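Local coordinates for protein 3-oxosteroid 1-dehydrogenase (PDB 7P18) that probably catalyses the FAD-dependent 1,2-dehydrogenation of 3-oxosteroids, and holds both its flavin and the product androsta-1,4-diene-3,17-dione in this crystal, at residues D388-R392 / I481-Y487; A17-L21 / M212-R217; W319-P324 / Y363-A368; E69-Y73 / K126-R130. One frame throughout, in Å; residues are numbered along the deposited sequence. Where two conformers were deposited one is given.

Contact 1. Residues D388-R392 / I481-Y487; sequences DGKFR and IGKPPYY
Arg-392 lays its aliphatic stem over one face of the Tyr-487 ring, with CD 3.7 Å from the ring centroid and close to the ring normal. With CG anti to the backbone N, CG already lies over that face, and the bend at chi2 (74°) brings CD over the ring centre, while the guanidinium continues past the rim, its plane almost perpendicular to the ring and its edge toward Tyr-487 CE2. This is a CH-pi contact; any cation-pi attraction is weak at best. The charged end pairs instead with Asp-408, which also takes a hydrogen bond from Tyr-487 OH, and NH1 reaches the carbonyl of Met-401.

The second half of the contact is built on Asp-388, the N-cap of helix 389-394. With chi1 at 77° its CG stands between backbone N and carbonyl, and OD1 curls back to accept from Phe-391 N at 3.1 Å and, weakly, from Lys-390 N. OD2 serves the loop before strand 486-502: Gly-482 N reaches it at 3.0 Å on the anti side, and Lys-483 N, also 3.0 Å from OD2, comes from above the carboxylate plane. In return Gly-389 N donates to Lys-483 O at 2.8 Å, nearly along the carbonyl axis. Beside this grip, Asp-388 CB lies 3.8 Å from CD1 of Tyr-486, the residue after Pro-485, whose preceding peptide is cis.

One buried carboxylate thus caps a helix with one oxygen and pins a loop with the other; four N-H groups and the helix N-terminus would probably keep it ionised.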
loop_
_atom_site.group_PDB
_atom_site.type_symbol
_atom_site.label_atom_id
_atom_site.label_comp_id
_atom_site.label_asym_id
_atom_site.label_seq_id
_atom_site.Cartn_x
_atom_site.Cartn_y
_atom_site.Cartn_z
ATOM N N ASP A 388 -25.337 9.268 -6.481
ATOM C CA ASP A 388 -26.296 9.860 -7.454
ATOM C C ASP A 388 -25.553 10.597 -8.552
ATOM O O ASP A 388 -24.305 10.582 -8.603
ATOM C CB ASP A 388 -27.346 10.720 -6.741
ATOM C CG ASP A 388 -26.881 12.089 -6.283
ATOM O OD1 ASP A 388 -25.714 12.415 -6.507
ATOM O OD2 ASP A 388 -27.713 12.794 -5.668
ATOM N N GLY A 389 -26.311 11.260 -9.431
ATOM C CA GLY A 389 -25.707 11.964 -10.577
ATOM C C GLY A 389 -24.890 13.185 -10.204
ATOM O O GLY A 389 -24.013 13.551 -11.000
ATOM N N LYS A 390 -25.163 13.825 -9.067
ATOM C CA LYS A 390 -24.325 14.969 -8.635
ATOM C C LYS A 390 -22.953 14.455 -8.175
ATOM O O LYS A 390 -21.932 15.061 -8.545
ATOM C CB LYS A 390 -25.005 15.770 -7.527
ATOM C CG LYS A 390 -24.115 16.893 -7.005
ATOM C CD LYS A 390 -24.765 17.744 -5.953
ATOM C CE LYS A 390 -23.878 18.883 -5.516
ATOM N NZ LYS A 390 -24.650 19.857 -4.716
ATOM N N PHE A 391 -22.918 13.363 -7.400
ATOM C CA PHE A 391 -21.628 12.720 -6.997
ATOM C C PHE A 391 -20.847 12.377 -8.265
ATOM O O PHE A 391 -19.642 12.717 -8.470
ATOM C CB PHE A 391 -21.931 11.511 -6.117
ATOM C CG PHE A 391 -20.703 10.919 -5.474
ATOM C CD1 PHE A 391 -19.771 10.225 -6.231
ATOM C CD2 PHE A 391 -20.467 11.095 -4.127
ATOM C CE1 PHE A 391 -18.622 9.703 -5.645
ATOM C CE2 PHE A 391 -19.327 10.549 -3.540
ATOM C CZ PHE A 391 -18.398 9.874 -4.305
ATOM N N ARG A 392 -21.528 11.677 -9.171
ATOM C CA ARG A 392 -20.955 11.201 -10.449
ATOM C C ARG A 392 -20.297 12.349 -11.193
ATOM O O ARG A 392 -19.168 12.169 -11.686
ATOM C CB ARG A 392 -22.020 10.574 -11.347
ATOM C CG ARG A 392 -21.464 10.020 -12.650
ATOM C CD ARG A 392 -20.681 8.710 -12.493
ATOM N NE ARG A 392 -20.081 8.397 -13.782
ATOM C CZ ARG A 392 -18.902 8.849 -14.219
ATOM N NH1 ARG A 392 -18.072 9.530 -13.446
ATOM N NH2 ARG A 392 -18.541 8.585 -15.451
ATOM N N ILE A 481 -28.446 12.128 -1.312
ATOM C CA ILE A 481 -28.538 11.239 -2.498
ATOM C C ILE A 481 -29.972 11.386 -3.026
ATOM O O ILE A 481 -30.899 10.955 -2.314
ATOM C CB ILE A 481 -28.195 9.793 -2.114
ATOM C CG1 ILE A 481 -26.751 9.666 -1.620
ATOM C CG2 ILE A 481 -28.491 8.879 -3.298
ATOM C CD1 ILE A 481 -26.490 8.383 -0.837
ATOM N N GLY A 482 -30.146 12.052 -4.167
ATOM C CA GLY A 482 -31.508 12.314 -4.687
ATOM C C GLY A 482 -31.579 12.857 -6.106
ATOM O O GLY A 482 -32.706 13.176 -6.528
ATOM N N LYS A 483 -30.485 12.963 -6.851
ATOM C CA LYS A 483 -30.536 13.445 -8.251
ATOM C C LYS A 483 -30.178 12.301 -9.197
ATOM O O LYS A 483 -29.019 11.876 -9.251
ATOM C CB LYS A 483 -29.605 14.638 -8.443
ATOM C CG LYS A 483 -29.416 15.165 -9.868
ATOM C CD LYS A 483 -28.476 16.354 -9.838
ATOM C CE LYS A 483 -27.769 16.696 -11.133
ATOM N NZ LYS A 483 -28.717 17.123 -12.187
ATOM N N PRO A 484 -31.150 11.822 -10.009
ATOM C CA PRO A 484 -30.895 10.757 -10.977
ATOM C C PRO A 484 -29.886 11.173 -12.029
ATOM O O PRO A 484 -29.676 12.366 -12.270
ATOM C CB PRO A 484 -32.259 10.484 -11.635
ATOM C CG PRO A 484 -33.288 11.141 -10.750
ATOM C CD PRO A 484 -32.568 12.223 -9.976
ATOM N N PRO A 485 -29.213 10.231 -12.733
ATOM C CA PRO A 485 -29.331 8.803 -12.476
ATOM C C PRO A 485 -28.513 8.353 -11.249
ATOM O O PRO A 485 -27.638 9.106 -10.800
ATOM C CB PRO A 485 -28.800 8.170 -13.752
ATOM C CG PRO A 485 -27.877 9.169 -14.350
ATOM C CD PRO A 485 -28.321 10.525 -13.850
ATOM N N TYR A 486 -28.839 7.163 -10.740
ATOM C CA TYR A 486 -28.195 6.503 -9.578
ATOM C C TYR A 486 -27.194 5.468 -10.094
ATOM O O TYR A 486 -27.433 4.799 -11.140
ATOM C CB TYR A 486 -29.236 5.882 -8.670
ATOM C CG TYR A 486 -30.182 6.923 -8.143
ATOM C CD1 TYR A 486 -29.803 7.791 -7.136
ATOM C CD2 TYR A 486 -31.446 7.085 -8.704
ATOM C CE1 TYR A 486 -30.690 8.744 -6.640
ATOM C CE2 TYR A 486 -32.337 8.023 -8.217
ATOM C CZ TYR A 486 -31.952 8.871 -7.194
ATOM O OH TYR A 486 -32.803 9.844 -6.733
ATOM N N TYR A 487 -26.082 5.345 -9.363
ATOM C CA TYR A 487 -24.943 4.488 -9.763
ATOM C C TYR A 487 -24.635 3.514 -8.637
ATOM O O TYR A 487 -24.796 3.856 -7.452
ATOM C CB TYR A 487 -23.698 5.308 -10.085
ATOM C CG TYR A 487 -23.822 6.125 -11.332
ATOM C CD1 TYR A 487 -24.455 7.364 -11.325
ATOM C CD2 TYR A 487 -23.325 5.654 -12.526
ATOM C CE1 TYR A 487 -24.551 8.107 -12.489
ATOM C CE2 TYR A 487 -23.405 6.394 -13.693
ATOM C CZ TYR A 487 -24.033 7.627 -13.667
ATOM O OH TYR A 487 -24.132 8.361 -14.805
#

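Contact 2. Residues A17-L21 / M212-R217; sequences AGAML and MAAGLR
This is an apolar helix-to-helix contact, deep in the FAD-binding part of the fold, between the start of helix 17-28 and the middle of helix 208-222. The two segments run nearly parallel, at 20°, with their axes 9.6 Å apart, and no hydrogen bond crosses between them. Leu-216 is the central wedge. Its CD1 comes 3.6 Å from Ala-17 CA, its CB lies against the CB of Met-20, and its CD2 reaches across to Leu-21 CD2 at 4.1 Å, so the side chain touches Ala-17, Met-20 and Leu-21 in turn.

Helix 17-28 follows the glycine-rich turn of a GxGxxA sequence, consistent with the dinucleotide-binding Rossmann motif, and Ala-17 stands in its first turn, its side chain about 6 Å from FAD at the nearest atoms. Its N is hydrogen-bonded to Ser-46 OG of the flavin site. Small at this point, Ala-17 lets Leu-216 come close to the helix backbone.

Met-20 reaches the other way. A bend at chi3 (-79°) turns its methyl over helix 208-222, where CE sits 3.7 Å from Ala-213 O, while SD passes 4.1 Å from Arg-217 N. Met-547 of helix 543-559 touches both Leu-21 and Leu-216. Met-212 lies against Ser-46 and Leu-543 at the flavin site; the approach of its methyl to Ala-17 CB belongs to one of two conformers and is therefore uncertain.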
loop_
_atom_site.group_PDB
_atom_site.type_symbol
_atom_site.label_atom_id
_atom_site.label_comp_id
_atom_site.label_asym_id
_atom_site.label_seq_id
_atom_site.Cartn_x
_atom_site.Cartn_y
_atom_site.Cartn_z
ATOM N N ALA A 17 10.786 -1.819 -2.275
ATOM C CA ALA A 17 11.510 -0.677 -1.673
ATOM C C ALA A 17 12.346 -1.186 -0.484
ATOM O O ALA A 17 13.523 -0.764 -0.339
ATOM C CB ALA A 17 10.515 0.372 -1.274
ATOM N N GLY A 18 11.770 -2.025 0.369
ATOM C CA GLY A 18 12.489 -2.571 1.549
ATOM C C GLY A 18 13.772 -3.267 1.111
ATOM O O GLY A 18 14.868 -2.991 1.659
ATOM N N ALA A 19 13.667 -4.121 0.096
ATOM C CA ALA A 19 14.805 -4.903 -0.438
ATOM C C ALA A 19 15.876 -3.971 -0.997
ATOM O O ALA A 19 17.051 -4.185 -0.663
ATOM C CB ALA A 19 14.311 -5.899 -1.474
ATOM N N MET A 20 15.509 -2.988 -1.817
ATOM C CA MET A 20 16.496 -2.117 -2.473
ATOM C C MET A 20 17.159 -1.195 -1.432
ATOM O O MET A 20 18.400 -0.951 -1.535
ATOM C CB MET A 20 15.836 -1.342 -3.619
ATOM C CG MET A 20 15.417 -2.268 -4.813
ATOM S SD MET A 20 15.109 -1.307 -6.361
ATOM C CE MET A 20 13.478 -0.661 -6.023
ATOM N N LEU A 21 16.385 -0.699 -0.450
ATOM C CA LEU A 21 16.924 0.125 0.672
ATOM C C LEU A 21 17.956 -0.702 1.445
ATOM O O LEU A 21 19.077 -0.192 1.668
ATOM C CB LEU A 21 15.781 0.596 1.581
ATOM C CG LEU A 21 16.116 1.654 2.652
ATOM C CD1 LEU A 21 16.833 1.033 3.833
ATOM C CD2 LEU A 21 16.938 2.782 2.090
ATOM N N MET A 212 9.700 6.529 -5.522
ATOM C CA MET A 212 10.405 5.728 -4.503
ATOM C C MET A 212 11.227 4.622 -5.189
ATOM O O MET A 212 12.430 4.520 -4.920
ATOM C CB MET A 212 9.382 5.142 -3.526
ATOM C CG MET A 212 9.981 4.274 -2.453
ATOM S SD MET A 212 8.692 3.662 -1.363
ATOM C CE MET A 212 7.859 2.534 -2.460
ATOM N N ALA A 213 10.598 3.816 -6.051
ATOM C CA ALA A 213 11.248 2.681 -6.728
ATOM C C ALA A 213 12.315 3.173 -7.709
ATOM O O ALA A 213 13.423 2.595 -7.729
ATOM C CB ALA A 213 10.211 1.804 -7.391
ATOM N N ALA A 214 12.037 4.211 -8.480
ATOM C CA ALA A 214 13.040 4.821 -9.398
ATOM C C ALA A 214 14.241 5.318 -8.596
ATOM O O ALA A 214 15.408 5.009 -8.961
ATOM C CB ALA A 214 12.400 5.978 -10.129
ATOM N N GLY A 215 13.963 6.088 -7.532
ATOM C CA GLY A 215 15.040 6.662 -6.683
ATOM C C GLY A 215 15.902 5.587 -6.054
ATOM O O GLY A 215 17.121 5.744 -6.036
ATOM N N LEU A 216 15.307 4.490 -5.558
ATOM C CA LEU A 216 16.096 3.406 -4.914
ATOM C C LEU A 216 16.876 2.658 -6.002
ATOM O O LEU A 216 18.050 2.273 -5.762
ATOM C CB LEU A 216 15.172 2.491 -4.112
ATOM C CG LEU A 216 14.572 3.133 -2.852
ATOM C CD1 LEU A 216 13.451 2.261 -2.286
ATOM C CD2 LEU A 216 15.661 3.334 -1.799
ATOM N N ARG A 217 16.287 2.494 -7.187
ATOM C CA ARG A 217 17.024 1.827 -8.292
ATOM C C ARG A 217 18.263 2.661 -8.622
ATOM O O ARG A 217 19.331 2.092 -8.785
ATOM C CB ARG A 217 16.150 1.609 -9.524
ATOM C CG ARG A 217 16.896 0.882 -10.634
ATOM C CD ARG A 217 17.095 -0.562 -10.292
ATOM N NE ARG A 217 17.931 -1.327 -11.210
ATOM C CZ ARG A 217 19.262 -1.391 -11.179
ATOM N NH1 ARG A 217 19.965 -0.685 -10.309
ATOM N NH2 ARG A 217 19.896 -2.137 -12.065
#

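Contact 3. Residues W319-P324 / Y363-A368; sequences WAWWVP and YLEFGA. With ANB (androsta-1,4-diene-3,17-dione), chain D.
The steroid pocket is walled here by Tyr-363, the first residue of helix 363-377, which meets strand 320-326 through its backbone end and the bound androstadienedione through its phenol. Tyr-363 CZ lies 3.5 Å from C2 of the steroid, and Tyr-363 OH is 2.8 Å from the ketone O1. The hydroxyl is hydrogen-bonded to Tyr-118 OH, and Tyr-536 and Phe-338, two more pocket residues, meet the ring edge-to-face. At the root of the side chain, Tyr-363 CB packs 3.8 Å from Val-323 CG2, and Trp-322 O comes up in plane at the ring edge.

Helix and strand segments cross at 85° with axes just 5.9 Å apart. The strand belongs to the antiparallel sheet that includes 486-502, and the helix lies across it, its close approach made possible by Gly-367: Trp-322 CB rests 3.5 Å from Gly-367 CA. The five-membered ring of Trp-322 then meets the helix backbone, CD1 lying 3.4 Å from Leu-364 O, which is at the ring's edge.

Leu-364, with CG opposite its backbone N (chi1 179°), sends CD1 down to the strand, 3.3 Å from Ala-320 O and against the edge of the Trp-319 ring. Farther along, Pro-324 puts CG over one face of Phe-366, offset toward the rim, in a CH-pi contact. Trp-321 sits on the flavin side, its NE1 weakly bonded to Asn-526 OD1.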
loop_
_atom_site.group_PDB
_atom_site.type_symbol
_atom_site.label_atom_id
_atom_site.label_comp_id
_atom_site.label_asym_id
_atom_site.label_seq_id
_atom_site.Cartn_x
_atom_site.Cartn_y
_atom_site.Cartn_z
ATOM N N TRP A 319 -4.436 -12.426 8.330
ATOM C CA TRP A 319 -4.686 -10.992 8.026
ATOM C C TRP A 319 -4.083 -10.596 6.676
ATOM O O TRP A 319 -2.954 -11.013 6.332
ATOM C CB TRP A 319 -4.146 -10.098 9.161
ATOM C CG TRP A 319 -5.145 -9.967 10.265
ATOM C CD1 TRP A 319 -5.485 -10.924 11.161
ATOM C CD2 TRP A 319 -6.062 -8.892 10.486
ATOM N NE1 TRP A 319 -6.488 -10.505 11.971
ATOM C CE2 TRP A 319 -6.857 -9.251 11.593
ATOM C CE3 TRP A 319 -6.239 -7.627 9.918
ATOM C CZ2 TRP A 319 -7.844 -8.425 12.115
ATOM C CZ3 TRP A 319 -7.204 -6.801 10.448
ATOM C CH2 TRP A 319 -7.991 -7.187 11.523
ATOM N N ALA A 320 -4.795 -9.746 5.937
ATOM C CA ALA A 320 -4.262 -9.084 4.739
ATOM C C ALA A 320 -4.378 -7.574 4.959
ATOM O O ALA A 320 -5.182 -7.122 5.826
ATOM C CB ALA A 320 -4.977 -9.529 3.475
ATOM N N TRP A 321 -3.640 -6.836 4.164
ATOM C CA TRP A 321 -3.779 -5.373 4.099
ATOM C C TRP A 321 -5.021 -5.088 3.234
ATOM O O TRP A 321 -4.861 -4.791 2.046
ATOM C CB TRP A 321 -2.513 -4.726 3.563
ATOM C CG TRP A 321 -1.232 -4.950 4.326
ATOM C CD1 TRP A 321 -0.145 -5.646 3.900
ATOM C CD2 TRP A 321 -0.804 -4.280 5.527
ATOM N NE1 TRP A 321 0.910 -5.502 4.774
ATOM C CE2 TRP A 321 0.510 -4.708 5.808
ATOM C CE3 TRP A 321 -1.434 -3.444 6.433
ATOM C CZ2 TRP A 321 1.230 -4.228 6.901
ATOM C CZ3 TRP A 321 -0.740 -2.979 7.526
ATOM C CH2 TRP A 321 0.578 -3.374 7.754
ATOM N N TRP A 322 -6.205 -5.226 3.810
ATOM C CA TRP A 322 -7.478 -5.134 3.030
ATOM C C TRP A 322 -7.572 -3.751 2.371
ATOM O O TRP A 322 -7.094 -2.719 2.947
ATOM C CB TRP A 322 -8.725 -5.405 3.872
ATOM C CG TRP A 322 -8.670 -6.633 4.717
ATOM C CD1 TRP A 322 -8.684 -6.692 6.074
ATOM C CD2 TRP A 322 -8.640 -8.002 4.243
ATOM N NE1 TRP A 322 -8.648 -8.006 6.476
ATOM C CE2 TRP A 322 -8.567 -8.820 5.383
ATOM C CE3 TRP A 322 -8.609 -8.601 2.983
ATOM C CZ2 TRP A 322 -8.532 -10.215 5.297
ATOM C CZ3 TRP A 322 -8.503 -9.980 2.897
ATOM C CH2 TRP A 322 -8.496 -10.775 4.046
ATOM N N VAL A 323 -8.163 -3.712 1.182
ATOM C CA VAL A 323 -8.698 -2.462 0.574
ATOM C C VAL A 323 -9.963 -2.841 -0.192
ATOM O O VAL A 323 -9.956 -3.835 -0.921
ATOM C CB VAL A 323 -7.650 -1.739 -0.290
ATOM C CG1 VAL A 323 -7.232 -2.478 -1.554
ATOM C CG2 VAL A 323 -8.058 -0.318 -0.638
ATOM N N PRO A 324 -11.051 -2.044 -0.135
ATOM C CA PRO A 324 -12.172 -2.231 -1.059
ATOM C C PRO A 324 -11.617 -2.032 -2.469
ATOM O O PRO A 324 -10.895 -1.104 -2.693
ATOM C CB PRO A 324 -13.206 -1.150 -0.676
ATOM C CG PRO A 324 -12.422 -0.135 0.120
ATOM C CD PRO A 324 -11.295 -0.925 0.784
ATOM N N TYR A 363 -8.952 1.841 5.168
ATOM C CA TYR A 363 -9.212 0.678 4.270
ATOM C C TYR A 363 -9.005 -0.649 5.009
ATOM O O TYR A 363 -9.773 -1.604 4.715
ATOM C CB TYR A 363 -8.397 0.744 2.987
ATOM C CG TYR A 363 -7.067 1.447 3.085
ATOM C CD1 TYR A 363 -7.020 2.831 3.084
ATOM C CD2 TYR A 363 -5.881 0.761 3.125
ATOM C CE1 TYR A 363 -5.814 3.511 3.140
ATOM C CE2 TYR A 363 -4.658 1.435 3.198
ATOM C CZ TYR A 363 -4.627 2.813 3.234
ATOM O OH TYR A 363 -3.447 3.529 3.338
ATOM N N LEU A 364 -8.027 -0.772 5.911
ATOM C CA LEU A 364 -7.830 -2.057 6.636
ATOM C C LEU A 364 -9.084 -2.439 7.407
ATOM O O LEU A 364 -9.594 -3.582 7.257
ATOM C CB LEU A 364 -6.625 -1.947 7.576
ATOM C CG LEU A 364 -6.332 -3.188 8.402
ATOM C CD1 LEU A 364 -5.832 -4.329 7.551
ATOM C CD2 LEU A 364 -5.299 -2.891 9.486
ATOM N N GLU A 365 -9.615 -1.512 8.197
ATOM C CA GLU A 365 -10.803 -1.758 9.039
ATOM C C GLU A 365 -12.034 -1.931 8.153
ATOM O O GLU A 365 -12.923 -2.692 8.560
ATOM C CB GLU A 365 -10.965 -0.635 10.058
ATOM C CG GLU A 365 -10.034 -0.832 11.263
ATOM C CD GLU A 365 -8.599 -0.446 11.047
ATOM O OE1 GLU A 365 -8.369 0.362 10.130
ATOM O OE2 GLU A 365 -7.711 -0.975 11.796
ATOM N N PHE A 366 -12.083 -1.243 7.004
ATOM C CA PHE A 366 -13.205 -1.386 6.040
ATOM C C PHE A 366 -13.283 -2.851 5.562
ATOM O O PHE A 366 -14.355 -3.451 5.645
ATOM C CB PHE A 366 -13.030 -0.367 4.923
ATOM C CG PHE A 366 -14.211 -0.291 3.985
ATOM C CD1 PHE A 366 -14.411 -1.300 3.062
ATOM C CD2 PHE A 366 -15.044 0.828 3.965
ATOM C CE1 PHE A 366 -15.482 -1.258 2.198
ATOM C CE2 PHE A 366 -16.095 0.894 3.068
ATOM C CZ PHE A 366 -16.303 -0.150 2.172
ATOM N N GLY A 367 -12.181 -3.417 5.051
ATOM C CA GLY A 367 -12.085 -4.843 4.667
ATOM C C GLY A 367 -12.506 -5.758 5.803
ATOM O O GLY A 367 -13.375 -6.658 5.587
ATOM N N ALA A 368 -11.987 -5.540 7.007
ATOM C CA ALA A 368 -12.326 -6.377 8.173
ATOM C C ALA A 368 -13.828 -6.313 8.439
ATOM O O ALA A 368 -14.410 -7.358 8.760
ATOM C CB ALA A 368 -11.546 -5.954 9.387
HETATM C C1 ANB D . -2.352 4.195 0.224
HETATM C C10 ANB D . -2.362 5.689 0.110
HETATM C C11 ANB D . -3.184 5.543 -2.368
HETATM C C12 ANB D . -3.197 6.168 -3.770
HETATM C C13 ANB D . -3.362 7.675 -3.686
HETATM C C14 ANB D . -2.181 8.225 -2.874
HETATM C C15 ANB D . -2.229 9.737 -3.134
HETATM C C16 ANB D . -2.679 9.845 -4.601
HETATM C C17 ANB D . -3.214 8.477 -4.971
HETATM C C18 ANB D . -4.746 8.088 -3.132
HETATM C C19 ANB D . -3.718 6.175 0.696
HETATM C C2 ANB D . -1.844 3.525 1.260
HETATM C C3 ANB D . -0.983 4.197 2.233
HETATM C C4 ANB D . -0.579 5.544 1.848
HETATM C C5 ANB D . -1.237 6.274 0.936
HETATM C C6 ANB D . -0.939 7.737 0.761
HETATM C C7 ANB D . -0.896 8.182 -0.694
HETATM C C8 ANB D . -2.137 7.710 -1.439
HETATM C C9 ANB D . -2.180 6.165 -1.383
HETATM O O1 ANB D . -0.601 3.650 3.275
HETATM O O2 ANB D . -3.490 8.114 -6.092
#

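Contact 4. Residues E69-Y73 / K126-R130; sequences EALTY and KPGGR
Arg-130 and Lys-126 reach from the loop between strands 109-111 and 131-138 toward helix 67-78, and their charged ends meet it in quite different ways. Extended from CG to NE, the arginine sets its guanidinium beside the helix, with NH2 3.7 Å from Ala-70 CA and the methyl of Ala-70 over a guanidinium face. NH1 stands 3.9 Å above the Tyr-73 ring plane, toward the rim. Guanidinium and ring are tilted 54° apart, so this is no flat stack, and any cation-pi pull is long and weak. The ionic partners of Arg-130 are Asp-117, through NH1, and Asp-65, through NH2; they fix the group beside the helix, while Tyr-73 OH is bonded to Pro-537 O and Tyr-119 N.

Lys-126 packs against the same guanidinium, its CG 3.3 Å above the plane and over its centre. Its bend at chi2 (-69°) then leads the amine on to Glu-69, whose side chain it crosses at about a right angle. NZ also donates to Lys-64 O, and Ser-66 OG holds Glu-69 OE1. In the salt bridge itself, Lys-126 NZ lies 2.8 Å from Glu-69 OE2, approaching from above the carboxylate plane.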
loop_
_atom_site.group_PDB
_atom_site.type_symbol
_atom_site.label_atom_id
_atom_site.label_comp_id
_atom_site.label_asym_id
_atom_site.label_seq_id
_atom_site.Cartn_x
_atom_site.Cartn_y
_atom_site.Cartn_z
ATOM N N GLU A 69 5.274 9.398 22.858
ATOM C CA GLU A 69 3.901 9.513 22.290
ATOM C C GLU A 69 3.692 8.433 21.199
ATOM O O GLU A 69 2.598 7.803 21.183
ATOM C CB GLU A 69 3.650 10.913 21.717
ATOM C CG GLU A 69 3.407 11.974 22.774
ATOM C CD GLU A 69 3.537 13.346 22.173
ATOM O OE1 GLU A 69 4.681 13.705 21.791
ATOM O OE2 GLU A 69 2.492 14.008 22.008
ATOM N N ALA A 70 4.673 8.245 20.314
ATOM C CA ALA A 70 4.628 7.276 19.208
ATOM C C ALA A 70 4.549 5.858 19.781
ATOM O O ALA A 70 3.817 5.008 19.212
ATOM C CB ALA A 70 5.790 7.472 18.276
ATOM N N LEU A 71 5.247 5.592 20.873
ATOM C CA LEU A 71 5.197 4.250 21.511
ATOM C C LEU A 71 3.811 4.048 22.126
ATOM O O LEU A 71 3.255 2.945 21.987
ATOM C CB LEU A 71 6.311 4.087 22.564
ATOM C CG LEU A 71 6.304 2.739 23.291
ATOM C CD1 LEU A 71 6.592 1.598 22.322
ATOM C CD2 LEU A 71 7.305 2.729 24.436
ATOM N N THR A 72 3.239 5.056 22.787
ATOM C CA THR A 72 1.877 4.982 23.346
ATOM C C THR A 72 0.890 4.578 22.240
ATOM O O THR A 72 0.096 3.643 22.420
ATOM C CB THR A 72 1.530 6.299 24.038
ATOM O OG1 THR A 72 2.355 6.386 25.210
ATOM C CG2 THR A 72 0.069 6.374 24.405
ATOM N N TYR A 73 0.945 5.286 21.130
ATOM C CA TYR A 73 0.100 5.033 19.941
ATOM C C TYR A 73 0.309 3.601 19.423
ATOM O O TYR A 73 -0.707 2.922 19.228
ATOM C CB TYR A 73 0.382 6.083 18.893
ATOM C CG TYR A 73 -0.516 6.049 17.690
ATOM C CD1 TYR A 73 -1.818 6.516 17.762
ATOM C CD2 TYR A 73 -0.057 5.589 16.470
ATOM C CE1 TYR A 73 -2.653 6.535 16.646
ATOM C CE2 TYR A 73 -0.877 5.605 15.353
ATOM C CZ TYR A 73 -2.163 6.110 15.425
ATOM O OH TYR A 73 -2.984 6.129 14.309
ATOM N N LYS A 126 -1.273 11.799 16.108
ATOM C CA LYS A 126 -0.944 13.161 15.613
ATOM C C LYS A 126 -1.887 13.514 14.475
ATOM O O LYS A 126 -2.384 12.645 13.732
ATOM C CB LYS A 126 0.538 13.205 15.252
ATOM C CG LYS A 126 1.472 13.105 16.448
ATOM C CD LYS A 126 1.431 14.360 17.352
ATOM C CE LYS A 126 2.066 14.073 18.700
ATOM N NZ LYS A 126 2.191 15.308 19.521
ATOM N N PRO A 127 -2.170 14.826 14.326
ATOM C CA PRO A 127 -3.068 15.315 13.279
ATOM C C PRO A 127 -2.429 15.519 11.896
ATOM O O PRO A 127 -3.129 15.882 10.963
ATOM C CB PRO A 127 -3.543 16.638 13.896
ATOM C CG PRO A 127 -2.360 17.119 14.667
ATOM C CD PRO A 127 -1.762 15.875 15.286
ATOM N N GLY A 128 -1.121 15.284 11.778
ATOM C CA GLY A 128 -0.396 15.380 10.505
ATOM C C GLY A 128 1.076 15.177 10.710
ATOM O O GLY A 128 1.511 15.124 11.865
ATOM N N GLY A 129 1.816 14.993 9.638
ATOM C CA GLY A 129 3.268 15.193 9.656
ATOM C C GLY A 129 4.057 13.916 9.891
ATOM O O GLY A 129 5.242 13.946 9.578
ATOM N N ARG A 130 3.472 12.830 10.436
ATOM C CA ARG A 130 4.247 11.562 10.580
ATOM C C ARG A 130 4.389 10.870 9.220
ATOM O O ARG A 130 5.463 10.340 8.913
ATOM C CB ARG A 130 3.592 10.626 11.603
ATOM C CG ARG A 130 3.535 11.159 13.025
ATOM C CD ARG A 130 3.039 10.076 13.968
ATOM N NE ARG A 130 3.333 10.361 15.360
ATOM C CZ ARG A 130 2.633 9.913 16.408
ATOM N NH1 ARG A 130 1.534 9.176 16.263
ATOM N NH2 ARG A 130 3.073 10.181 17.629
#

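Along the chain, contact 4 is nested inside the loop closed by contact 2; contact 3 follows, then contact 1. Contacts 1 and 3 reach the same antiparallel sheet, through neighbouring strands 486-502 and 320-326, yet their centres are 27 Å apart: contact 3 is at the steroid, contact 1 at an outlying part away from the annotated sites. Contact 2 belongs to the flavin-binding core, on the other side of the chain's centre from contact 1, 42 Å away centre to centre. Contact 4 lies about 21 Å from contact 3 between centres, and none of the four touch. Together they span the molecule from its nucleotide-binding core past the steroid pocket to its periphery.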